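Local coordinates for protein phosphatase Slingshot homolog 2 (Homo sapiens, PDB 2NT2) that dephosphorylates phosphotyrosine, phosphoserine and phosphothreonine in proteins, activating cofilin and thereby stimulating the disassembly of actin filaments, at residues V36-D41 against R54-E59; S3-F8 against E120-T125; W109-A114 against Q134-Q139. The protein carries 1 engineered substitution. All blocks are in the same frame, centred on the assembly; numbering follows the deposited sequence.

Overall arrangement
None of the three contacts lies in the deep core of this catalytic domain: interactions 1 and 3 are partly buried, interaction 2 lies at the surface. Interactions 2 and 3 use opposite ends of helix 111-121, its last turn against edge strand 5-8 and its first turn against helix 129-143, and they touch where Phe-8 CZ lies 3.8 Å from Trp-109 CZ3. Interaction 1 stands apart, its centre about 20 Å from that of interaction 2, and joins two loops beside the catalytic position. The chemistry follows the place: charged side chains and a single weak backbone bond in interaction 1, an arginine-threonine hydrogen bond in interaction 2, and leucine packing with a glutamine amide laid against the helix start in interaction 3.

Interaction 1. Residues V36-D41 against R54-E59; sequences VTREID and RVYDEE
Arg-38 and Arg-54 pack together where the loops after strands 30-35 and 49-52 of the dual-specificity phosphatase fold meet beside the catalytic site. Thr-37 lies about 4 Å, side chain to side chain, from Ser-88, the engineered replacement of the phosphocysteine nucleophile.

In the nonpolar contacts aliphatic carbons meet a ring face and a guanidinium face, a use of long side chains that suits an exposed position. Arg-38 CB sits over a face of the Tyr-56 ring in a CH-pi contact, 4.2 Å from the centroid. Arg-38 CG is anti to the backbone N (chi1 173°), and bends farther along the chain bring the guanidinium over Arg-54, whose CB lies against one face, 3.0 Å from Arg-38 NH1.

Two like charges are brought close, Arg-38 NH1 and Arg-54 NH1 3.7 Å apart, both on exposed residues.

The polar contacts are mostly weak. Arg-38 N donates weakly to Val-55 O and to Glu-39 OE2, while Arg-94, the arginine of the CX5R signature, bonds to Val-55 O and forms a salt bridge with Glu-39 OE1. A water joins the loops, accepting from Asp-57 N and donating weakly to Glu-39 OE1. Straighter is the CA-H...O contact from Arg-54 CA to Thr-37 O, 3.4 Å with 166° at the hydrogen.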
loop_
_atom_site.group_PDB
_atom_site.type_symbol
_atom_site.label_atom_id
_atom_site.label_comp_id
_atom_site.label_asym_id
_atom_site.label_seq_id
_atom_site.Cartn_x
_atom_site.Cartn_y
_atom_site.Cartn_z
ATOM N N VAL A 36 6.566 -0.045 -2.233
ATOM C CA VAL A 36 6.085 0.454 -3.510
ATOM C C VAL A 36 6.973 1.567 -4.049
ATOM O O VAL A 36 6.510 2.671 -4.356
ATOM C CB VAL A 36 4.639 0.985 -3.385
ATOM C CG1 VAL A 36 3.994 1.092 -4.762
ATOM C CG2 VAL A 36 3.813 0.080 -2.489
ATOM N N THR A 37 8.277 1.306 -4.120
ATOM C CA THR A 37 9.237 2.279 -4.608
ATOM C C THR A 37 10.300 1.600 -5.475
ATOM O O THR A 37 10.506 0.392 -5.368
ATOM C CB THR A 37 9.983 3.044 -3.500
ATOM O OG1 THR A 37 11.138 2.290 -3.091
ATOM C CG2 THR A 37 9.142 3.277 -2.259
ATOM N N ARG A 38 10.969 2.413 -6.277
ATOM C CA ARG A 38 12.171 2.009 -6.987
ATOM C C ARG A 38 13.423 2.422 -6.206
ATOM O O ARG A 38 14.414 1.690 -6.212
ATOM C CB ARG A 38 12.225 2.635 -8.384
ATOM C CG ARG A 38 13.548 2.375 -9.102
ATOM C CD ARG A 38 13.416 1.247 -10.112
ATOM N NE ARG A 38 14.309 0.133 -9.813
ATOM C CZ ARG A 38 14.195 -1.097 -10.279
ATOM N NH1 ARG A 38 13.206 -1.422 -11.100
ATOM N NH2 ARG A 38 15.077 -2.021 -9.922
ATOM N N GLU A 39 13.347 3.576 -5.561
ATOM C CA GLU A 39 14.473 4.269 -4.962
ATOM C C GLU A 39 14.691 4.011 -3.481
ATOM O O GLU A 39 15.723 4.353 -2.898
ATOM C CB GLU A 39 14.278 5.781 -5.199
ATOM C CG GLU A 39 13.269 6.437 -4.274
ATOM C CD GLU A 39 11.850 6.418 -4.797
ATOM O OE1 GLU A 39 11.055 7.311 -4.422
ATOM O OE2 GLU A 39 11.488 5.518 -5.583
ATOM N N ILE A 40 13.720 3.416 -2.782
ATOM C CA ILE A 40 13.953 3.162 -1.358
ATOM C C ILE A 40 14.306 1.694 -1.146
ATOM O O ILE A 40 13.754 0.812 -1.797
ATOM C CB ILE A 40 12.748 3.545 -0.489
ATOM C CG1 ILE A 40 12.504 5.063 -0.428
ATOM C CG2 ILE A 40 12.861 2.997 0.918
ATOM C CD1 ILE A 40 11.461 5.481 -1.441
ATOM N N ASP A 41 15.237 1.462 -0.234
ATOM C CA ASP A 41 15.742 0.134 0.057
ATOM C C ASP A 41 14.813 -0.677 0.956
ATOM O O ASP A 41 13.960 -0.123 1.644
ATOM C CB ASP A 41 17.129 0.260 0.715
ATOM C CG ASP A 41 18.098 0.991 -0.198
ATOM O OD1 ASP A 41 18.684 2.008 0.227
ATOM O OD2 ASP A 41 18.262 0.565 -1.359
ATOM N N ARG A 54 8.777 -1.596 -8.229
ATOM C CA ARG A 54 9.919 -0.749 -8.526
ATOM C C ARG A 54 9.582 0.343 -9.535
ATOM O O ARG A 54 9.950 0.297 -10.703
ATOM C CB ARG A 54 11.081 -1.627 -9.002
ATOM C CG ARG A 54 11.125 -2.931 -8.204
ATOM C CD ARG A 54 12.537 -3.417 -7.981
ATOM N NE ARG A 54 12.625 -4.880 -8.099
ATOM C CZ ARG A 54 12.462 -5.535 -9.242
ATOM N NH1 ARG A 54 12.201 -4.894 -10.375
ATOM N NH2 ARG A 54 12.559 -6.861 -9.262
ATOM N N VAL A 55 8.886 1.337 -9.011
ATOM C CA VAL A 55 8.160 2.357 -9.739
ATOM C C VAL A 55 8.380 3.735 -9.136
ATOM O O VAL A 55 8.574 3.872 -7.922
ATOM C CB VAL A 55 6.656 1.991 -9.686
ATOM C CG1 VAL A 55 5.856 3.113 -9.050
ATOM C CG2 VAL A 55 6.140 1.623 -11.059
ATOM N N TYR A 56 8.372 4.784 -9.960
ATOM C CA TYR A 56 8.514 6.135 -9.424
ATOM C C TYR A 56 7.135 6.795 -9.279
ATOM O O TYR A 56 6.176 6.439 -9.963
ATOM C CB TYR A 56 9.404 7.006 -10.286
ATOM C CG TYR A 56 10.848 6.622 -10.440
ATOM C CD1 TYR A 56 11.319 6.079 -11.629
ATOM C CD2 TYR A 56 11.765 6.801 -9.414
ATOM C CE1 TYR A 56 12.645 5.720 -11.792
ATOM C CE2 TYR A 56 13.092 6.448 -9.564
ATOM C CZ TYR A 56 13.531 5.909 -10.750
ATOM O OH TYR A 56 14.855 5.555 -10.905
ATOM N N ASP A 57 7.062 7.763 -8.376
ATOM C CA ASP A 57 5.867 8.553 -8.124
ATOM C C ASP A 57 5.689 9.622 -9.201
ATOM O O ASP A 57 5.906 10.811 -8.953
ATOM C CB ASP A 57 5.958 9.228 -6.749
ATOM C CG ASP A 57 4.621 9.763 -6.272
ATOM O OD1 ASP A 57 3.584 9.350 -6.829
ATOM O OD2 ASP A 57 4.625 10.585 -5.326
ATOM N N GLU A 58 5.317 9.174 -10.395
ATOM C CA GLU A 58 5.172 10.037 -11.554
ATOM C C GLU A 58 3.997 9.600 -12.436
ATOM O O GLU A 58 3.612 8.437 -12.403
ATOM C CB GLU A 58 6.445 10.060 -12.398
ATOM C CG GLU A 58 7.465 8.993 -12.060
ATOM C CD GLU A 58 8.092 8.382 -13.301
ATOM O OE1 GLU A 58 7.564 7.372 -13.804
ATOM O OE2 GLU A 58 9.105 8.952 -13.746
ATOM N N GLU A 59 3.490 10.551 -13.200
ATOM C CA GLU A 59 2.319 10.370 -14.050
ATOM C C GLU A 59 2.493 9.205 -15.021
ATOM O O GLU A 59 1.516 8.578 -15.431
ATOM C CB GLU A 59 2.014 11.665 -14.800
ATOM C CG GLU A 59 1.766 11.517 -16.284
ATOM C CD GLU A 59 2.316 12.673 -17.095
ATOM O OE1 GLU A 59 2.350 12.532 -18.344
ATOM O OE2 GLU A 59 2.734 13.701 -16.499
HETATM O O HOH W 1 9.636 9.012 -7.090
#

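Interaction 2. Residues S3-F8 against E120-T125; sequences SPTQIF and ERRTVT
Thr-5, on the edge strand 5-8 of the mixed sheet, faces Arg-121 and Arg-122 at the point where helix 111-121 ends. The strand carries a classic beta bulge at Ile-7 and Phe-8, opposite strand 11-14, and Arg-122 is the first residue to leave helical geometry.

The hydrogen bonding centres on the guanidinium of Arg-122. Its NH1 donates to Thr-5 OG1 over 3.1 Å with an N-H...O angle of 160°, and the oxygen lies almost exactly in the guanidinium plane. Threonine suits the site because its two branches serve different partners: at chi1 -53° the hydroxyl stands beside the backbone N and faces Arg-122, while the methyl turns to the helix end. A water bridges the same arginine to Ser-3, just before the strand, accepting from Arg-122 NH2 at 3.0 Å and donating weakly to Ser-3 O. NE donates to Gly-91 O, and NH2, besides the water, to Met-90 O. Gripped from several directions in this way, the guanidinium is probably held against rotation, and it links the N-terminal strand to the phosphate-binding loop (P-loop) that follows the catalytic position, consistent with a second-shell role.

The nonpolar part is carried by Arg-121. Thr-5 CG2 lies 3.8 Å from Arg-121 CB, and the base of this side chain provides a hydrocarbon surface that suits a methyl. Ile-7, a branched residue fit for a buried strand position, also touches Val-99 and Val-118; its CD1 ends 4.1 Å from Arg-121 CB.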
loop_
_atom_site.group_PDB
_atom_site.type_symbol
_atom_site.label_atom_id
_atom_site.label_comp_id
_atom_site.label_asym_id
_atom_site.label_seq_id
_atom_site.Cartn_x
_atom_site.Cartn_y
_atom_site.Cartn_z
ATOM N N SER A 3 3.742 8.114 12.686
ATOM C CA SER A 3 3.765 6.654 12.705
ATOM C C SER A 3 3.130 6.084 11.440
ATOM O O SER A 3 2.468 6.829 10.709
ATOM C CB SER A 3 3.034 6.137 13.947
ATOM O OG SER A 3 1.859 6.874 14.194
ATOM N N PRO A 4 3.315 4.794 11.187
ATOM C CA PRO A 4 2.567 4.125 10.112
ATOM C C PRO A 4 1.084 4.120 10.458
ATOM O O PRO A 4 0.725 4.150 11.637
ATOM C CB PRO A 4 3.100 2.694 10.114
ATOM C CG PRO A 4 3.672 2.516 11.480
ATOM C CD PRO A 4 4.225 3.858 11.875
ATOM N N THR A 5 0.226 4.109 9.446
ATOM C CA THR A 5 -1.207 4.213 9.731
ATOM C C THR A 5 -1.890 2.870 9.507
ATOM O O THR A 5 -1.837 2.333 8.404
ATOM C CB THR A 5 -1.890 5.284 8.866
ATOM O OG1 THR A 5 -1.206 6.531 8.993
ATOM C CG2 THR A 5 -3.312 5.523 9.357
ATOM N N GLN A 6 -2.533 2.352 10.552
ATOM C CA GLN A 6 -3.262 1.095 10.420
ATOM C C GLN A 6 -4.548 1.315 9.633
ATOM O O GLN A 6 -5.396 2.112 10.032
ATOM C CB GLN A 6 -3.588 0.472 11.781
ATOM C CG GLN A 6 -3.915 -1.013 11.671
ATOM C CD GLN A 6 -3.980 -1.732 13.000
ATOM O OE1 GLN A 6 -4.028 -1.130 14.069
ATOM N NE2 GLN A 6 -3.983 -3.062 12.940
ATOM N N ILE A 7 -4.680 0.600 8.516
ATOM C CA ILE A 7 -5.897 0.785 7.716
ATOM C C ILE A 7 -6.823 -0.411 7.837
ATOM O O ILE A 7 -8.047 -0.266 7.876
ATOM C CB ILE A 7 -5.541 1.053 6.245
ATOM C CG1 ILE A 7 -4.482 2.158 6.094
ATOM C CG2 ILE A 7 -6.785 1.378 5.449
ATOM C CD1 ILE A 7 -4.869 3.452 6.790
ATOM N N PHE A 8 -6.229 -1.596 7.898
ATOM C CA PHE A 8 -6.994 -2.805 8.185
ATOM C C PHE A 8 -6.278 -3.611 9.261
ATOM O O PHE A 8 -5.184 -3.184 9.635
ATOM C CB PHE A 8 -7.226 -3.625 6.920
ATOM C CG PHE A 8 -8.069 -2.849 5.913
ATOM C CD1 PHE A 8 -7.575 -2.581 4.652
ATOM C CD2 PHE A 8 -9.339 -2.411 6.252
ATOM C CE1 PHE A 8 -8.333 -1.880 3.734
ATOM C CE2 PHE A 8 -10.108 -1.702 5.349
ATOM C CZ PHE A 8 -9.597 -1.444 4.088
ATOM N N GLU A 120 -9.448 9.410 5.684
ATOM C CA GLU A 120 -9.849 9.712 7.053
ATOM C C GLU A 120 -8.768 9.352 8.060
ATOM O O GLU A 120 -8.475 10.130 8.969
ATOM C CB GLU A 120 -11.141 8.972 7.408
ATOM C CG GLU A 120 -12.234 9.899 7.919
ATOM C CD GLU A 120 -13.194 9.199 8.855
ATOM O OE1 GLU A 120 -12.871 9.081 10.058
ATOM O OE2 GLU A 120 -14.278 8.775 8.396
ATOM N N ARG A 121 -8.164 8.176 7.925
ATOM C CA ARG A 121 -7.109 7.755 8.839
ATOM C C ARG A 121 -5.752 8.330 8.480
ATOM O O ARG A 121 -4.979 8.745 9.343
ATOM C CB ARG A 121 -7.041 6.218 8.856
ATOM C CG ARG A 121 -8.282 5.617 9.478
ATOM C CD ARG A 121 -8.829 4.417 8.721
ATOM N NE ARG A 121 -10.290 4.375 8.832
ATOM C CZ ARG A 121 -10.961 3.665 9.732
ATOM N NH1 ARG A 121 -10.294 2.926 10.610
ATOM N NH2 ARG A 121 -12.285 3.703 9.755
ATOM N N ARG A 122 -5.445 8.359 7.186
ATOM C CA ARG A 122 -4.172 8.949 6.765
ATOM C C ARG A 122 -4.426 10.207 5.938
ATOM O O ARG A 122 -4.501 10.165 4.715
ATOM C CB ARG A 122 -3.324 7.944 5.991
ATOM C CG ARG A 122 -1.961 8.491 5.607
ATOM C CD ARG A 122 -0.883 7.421 5.692
ATOM N NE ARG A 122 0.422 7.990 5.353
ATOM C CZ ARG A 122 1.408 8.123 6.234
ATOM N NH1 ARG A 122 1.224 7.716 7.481
ATOM N NH2 ARG A 122 2.565 8.649 5.860
ATOM N N THR A 123 -4.586 11.310 6.650
ATOM C CA THR A 123 -4.956 12.600 6.104
ATOM C C THR A 123 -3.994 13.095 5.039
ATOM O O THR A 123 -4.386 13.854 4.147
ATOM C CB THR A 123 -5.059 13.642 7.240
ATOM O OG1 THR A 123 -3.765 13.901 7.792
ATOM C CG2 THR A 123 -5.908 13.075 8.373
ATOM N N VAL A 124 -2.724 12.692 5.092
ATOM C CA VAL A 124 -1.790 13.182 4.078
ATOM C C VAL A 124 -1.923 12.402 2.773
ATOM O O VAL A 124 -1.309 12.779 1.770
ATOM C CB VAL A 124 -0.322 13.154 4.530
ATOM C CG1 VAL A 124 -0.043 14.280 5.511
ATOM C CG2 VAL A 124 0.048 11.809 5.129
ATOM N N THR A 125 -2.715 11.336 2.773
ATOM C CA THR A 125 -2.933 10.555 1.562
ATOM C C THR A 125 -3.341 11.439 0.387
ATOM O O THR A 125 -4.283 12.225 0.458
ATOM C CB THR A 125 -4.006 9.463 1.735
ATOM O OG1 THR A 125 -5.208 10.053 2.238
ATOM C CG2 THR A 125 -3.545 8.426 2.746
HETATM O O HOH W 2 4.384 8.067 8.201
#

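Interaction 3. Residues W109-A114 against Q134-Q139; sequences WNLDRA and QLEEYQ
Leu-111 meets Gln-139 and Leu-135 where the first turn of helix 111-121 packs against helix 129-143, a helix-helix contact within the helical layer of the dual-specificity phosphatase fold and away from the catalytic site.

Leu-111 buries the most surface. With CG anti to the backbone N (chi1 168°), its forked end reaches across to the neighbouring helix. CD1 touches Leu-135 CB at 4.0 Å, the two leucine side chains crossing at about a right angle, while CD2 lies between Leu-135 and Glu-136, 3.8 Å from Glu-136 CG. Leucine suits the place because its branches fill the space between the helices, and it also packs on Ile-100 of helix 94-107. Glu-136 offers its backbone N and the CG of its stem; the extended chain carries the carboxylate onward.

Gln-139 stands one helical turn beyond Leu-135 and covers the other end of Leu-111. Its chain is extended, with both chi1 and chi2 near 180°, and brings the amide beside the start of the opposite helix, where backbone N-H groups have no helical carbonyl to receive them. The amide is probably turned over in the model; turned back, its oxygen may accept from Leu-111 N. An alanine here removes the whole amide arm, which would probably leave Leu-111 N without this polar neighbour and open a gap beside Leu-111 CB. The Gln-139 side chain also touches Met-104 of helix 94-107.

Leu-135, one turn earlier in the helix, completes the group: besides meeting CD1, its CB lies 4.2 Å from Leu-111 CD2.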
loop_
_atom_site.group_PDB
_atom_site.type_symbol
_atom_site.label_atom_id
_atom_site.label_comp_id
_atom_site.label_asym_id
_atom_site.label_seq_id
_atom_site.Cartn_x
_atom_site.Cartn_y
_atom_site.Cartn_z
ATOM N N TRP A 109 -15.353 -2.289 -2.099
ATOM C CA TRP A 109 -15.718 -0.917 -1.802
ATOM C C TRP A 109 -15.711 -0.006 -3.019
ATOM O O TRP A 109 -14.838 -0.113 -3.877
ATOM C CB TRP A 109 -14.729 -0.388 -0.746
ATOM C CG TRP A 109 -15.069 -0.868 0.631
ATOM C CD1 TRP A 109 -16.084 -1.708 0.982
ATOM C CD2 TRP A 109 -14.381 -0.532 1.839
ATOM N NE1 TRP A 109 -16.074 -1.916 2.339
ATOM C CE2 TRP A 109 -15.037 -1.205 2.889
ATOM C CE3 TRP A 109 -13.276 0.269 2.130
ATOM C CZ2 TRP A 109 -14.622 -1.095 4.215
ATOM C CZ3 TRP A 109 -12.865 0.377 3.442
ATOM C CH2 TRP A 109 -13.537 -0.302 4.468
ATOM N N ASN A 110 -16.669 0.912 -3.095
ATOM C CA ASN A 110 -16.628 1.962 -4.110
ATOM C C ASN A 110 -15.339 2.766 -3.968
ATOM O O ASN A 110 -14.739 2.773 -2.892
ATOM C CB ASN A 110 -17.826 2.898 -3.969
ATOM C CG ASN A 110 -19.078 2.372 -4.634
ATOM O OD1 ASN A 110 -19.096 1.250 -5.148
ATOM N ND2 ASN A 110 -20.127 3.186 -4.615
ATOM N N LEU A 111 -14.907 3.453 -5.024
ATOM C CA LEU A 111 -13.656 4.203 -4.928
ATOM C C LEU A 111 -13.753 5.315 -3.892
ATOM O O LEU A 111 -12.866 5.440 -3.039
ATOM C CB LEU A 111 -13.244 4.778 -6.274
ATOM C CG LEU A 111 -12.113 5.814 -6.242
ATOM C CD1 LEU A 111 -10.888 5.277 -5.516
ATOM C CD2 LEU A 111 -11.768 6.240 -7.665
ATOM N N ASP A 112 -14.787 6.152 -3.967
ATOM C CA ASP A 112 -14.875 7.236 -2.989
ATOM C C ASP A 112 -14.957 6.692 -1.566
ATOM O O ASP A 112 -14.312 7.245 -0.677
ATOM C CB ASP A 112 -16.064 8.135 -3.331
ATOM C CG ASP A 112 -15.676 9.096 -4.449
ATOM O OD1 ASP A 112 -14.918 8.701 -5.358
ATOM O OD2 ASP A 112 -16.115 10.269 -4.395
ATOM N N ARG A 113 -15.694 5.613 -1.424
ATOM C CA ARG A 113 -15.776 4.742 -0.269
ATOM C C ARG A 113 -14.400 4.467 0.343
ATOM O O ARG A 113 -14.137 4.800 1.493
ATOM C CB ARG A 113 -16.365 3.404 -0.703
ATOM C CG ARG A 113 -17.485 2.798 0.109
ATOM C CD ARG A 113 -18.593 2.316 -0.815
ATOM N NE ARG A 113 -18.803 0.867 -0.778
ATOM C CZ ARG A 113 -19.911 0.284 -1.204
ATOM N NH1 ARG A 113 -20.913 1.007 -1.691
ATOM N NH2 ARG A 113 -20.037 -1.034 -1.141
ATOM N N ALA A 114 -13.542 3.828 -0.439
ATOM C CA ALA A 114 -12.212 3.397 -0.021
ATOM C C ALA A 114 -11.269 4.583 0.119
ATOM O O ALA A 114 -10.547 4.701 1.106
ATOM C CB ALA A 114 -11.644 2.387 -1.009
ATOM N N GLN A 134 -6.134 6.137 -12.562
ATOM C CA GLN A 134 -6.008 4.686 -12.640
ATOM C C GLN A 134 -6.911 3.960 -11.657
ATOM O O GLN A 134 -7.416 2.879 -11.961
ATOM C CB GLN A 134 -4.548 4.274 -12.413
ATOM C CG GLN A 134 -3.676 4.489 -13.639
ATOM C CD GLN A 134 -2.210 4.661 -13.297
ATOM O OE1 GLN A 134 -1.577 3.768 -12.730
ATOM N NE2 GLN A 134 -1.672 5.815 -13.656
ATOM N N LEU A 135 -7.127 4.547 -10.489
ATOM C CA LEU A 135 -8.032 3.974 -9.498
ATOM C C LEU A 135 -9.471 3.984 -10.005
ATOM O O LEU A 135 -10.208 3.025 -9.788
ATOM C CB LEU A 135 -7.923 4.721 -8.165
ATOM C CG LEU A 135 -6.671 4.419 -7.333
ATOM C CD1 LEU A 135 -6.464 5.499 -6.279
ATOM C CD2 LEU A 135 -6.745 3.047 -6.690
ATOM N N GLU A 136 -9.838 5.059 -10.696
ATOM C CA GLU A 136 -11.104 5.157 -11.405
ATOM C C GLU A 136 -11.209 4.061 -12.466
ATOM O O GLU A 136 -12.254 3.442 -12.639
ATOM C CB GLU A 136 -11.245 6.505 -12.104
ATOM C CG GLU A 136 -11.633 7.675 -11.228
ATOM C CD GLU A 136 -11.490 8.998 -11.972
ATOM O OE1 GLU A 136 -11.492 8.976 -13.225
ATOM O OE2 GLU A 136 -11.364 10.037 -11.285
ATOM N N GLU A 137 -10.106 3.839 -13.187
ATOM C CA GLU A 137 -10.100 2.725 -14.134
ATOM C C GLU A 137 -10.328 1.409 -13.385
ATOM O O GLU A 137 -11.209 0.636 -13.754
ATOM C CB GLU A 137 -8.796 2.667 -14.932
ATOM C CG GLU A 137 -8.818 1.638 -16.048
ATOM C CD GLU A 137 -7.701 1.777 -17.056
ATOM O OE1 GLU A 137 -7.618 0.896 -17.946
ATOM O OE2 GLU A 137 -6.918 2.748 -16.965
ATOM N N TYR A 138 -9.524 1.196 -12.352
ATOM C CA TYR A 138 -9.536 -0.035 -11.568
ATOM C C TYR A 138 -10.964 -0.378 -11.159
ATOM O O TYR A 138 -11.427 -1.505 -11.329
ATOM C CB TYR A 138 -8.650 0.121 -10.341
ATOM C CG TYR A 138 -8.323 -1.139 -9.585
ATOM C CD1 TYR A 138 -7.834 -2.254 -10.243
ATOM C CD2 TYR A 138 -8.500 -1.219 -8.208
ATOM C CE1 TYR A 138 -7.528 -3.420 -9.569
ATOM C CE2 TYR A 138 -8.195 -2.381 -7.518
ATOM C CZ TYR A 138 -7.710 -3.476 -8.204
ATOM O OH TYR A 138 -7.401 -4.638 -7.535
ATOM N N GLN A 139 -11.659 0.636 -10.659
ATOM C CA GLN A 139 -13.078 0.534 -10.344
ATOM C C GLN A 139 -13.865 -0.044 -11.517
ATOM O O GLN A 139 -14.549 -1.058 -11.376
ATOM C CB GLN A 139 -13.616 1.916 -9.981
ATOM C CG GLN A 139 -15.071 1.926 -9.524
ATOM C CD GLN A 139 -15.434 3.289 -8.961
ATOM O OE1 GLN A 139 -15.181 4.303 -9.614
ATOM N NE2 GLN A 139 -15.994 3.305 -7.759
#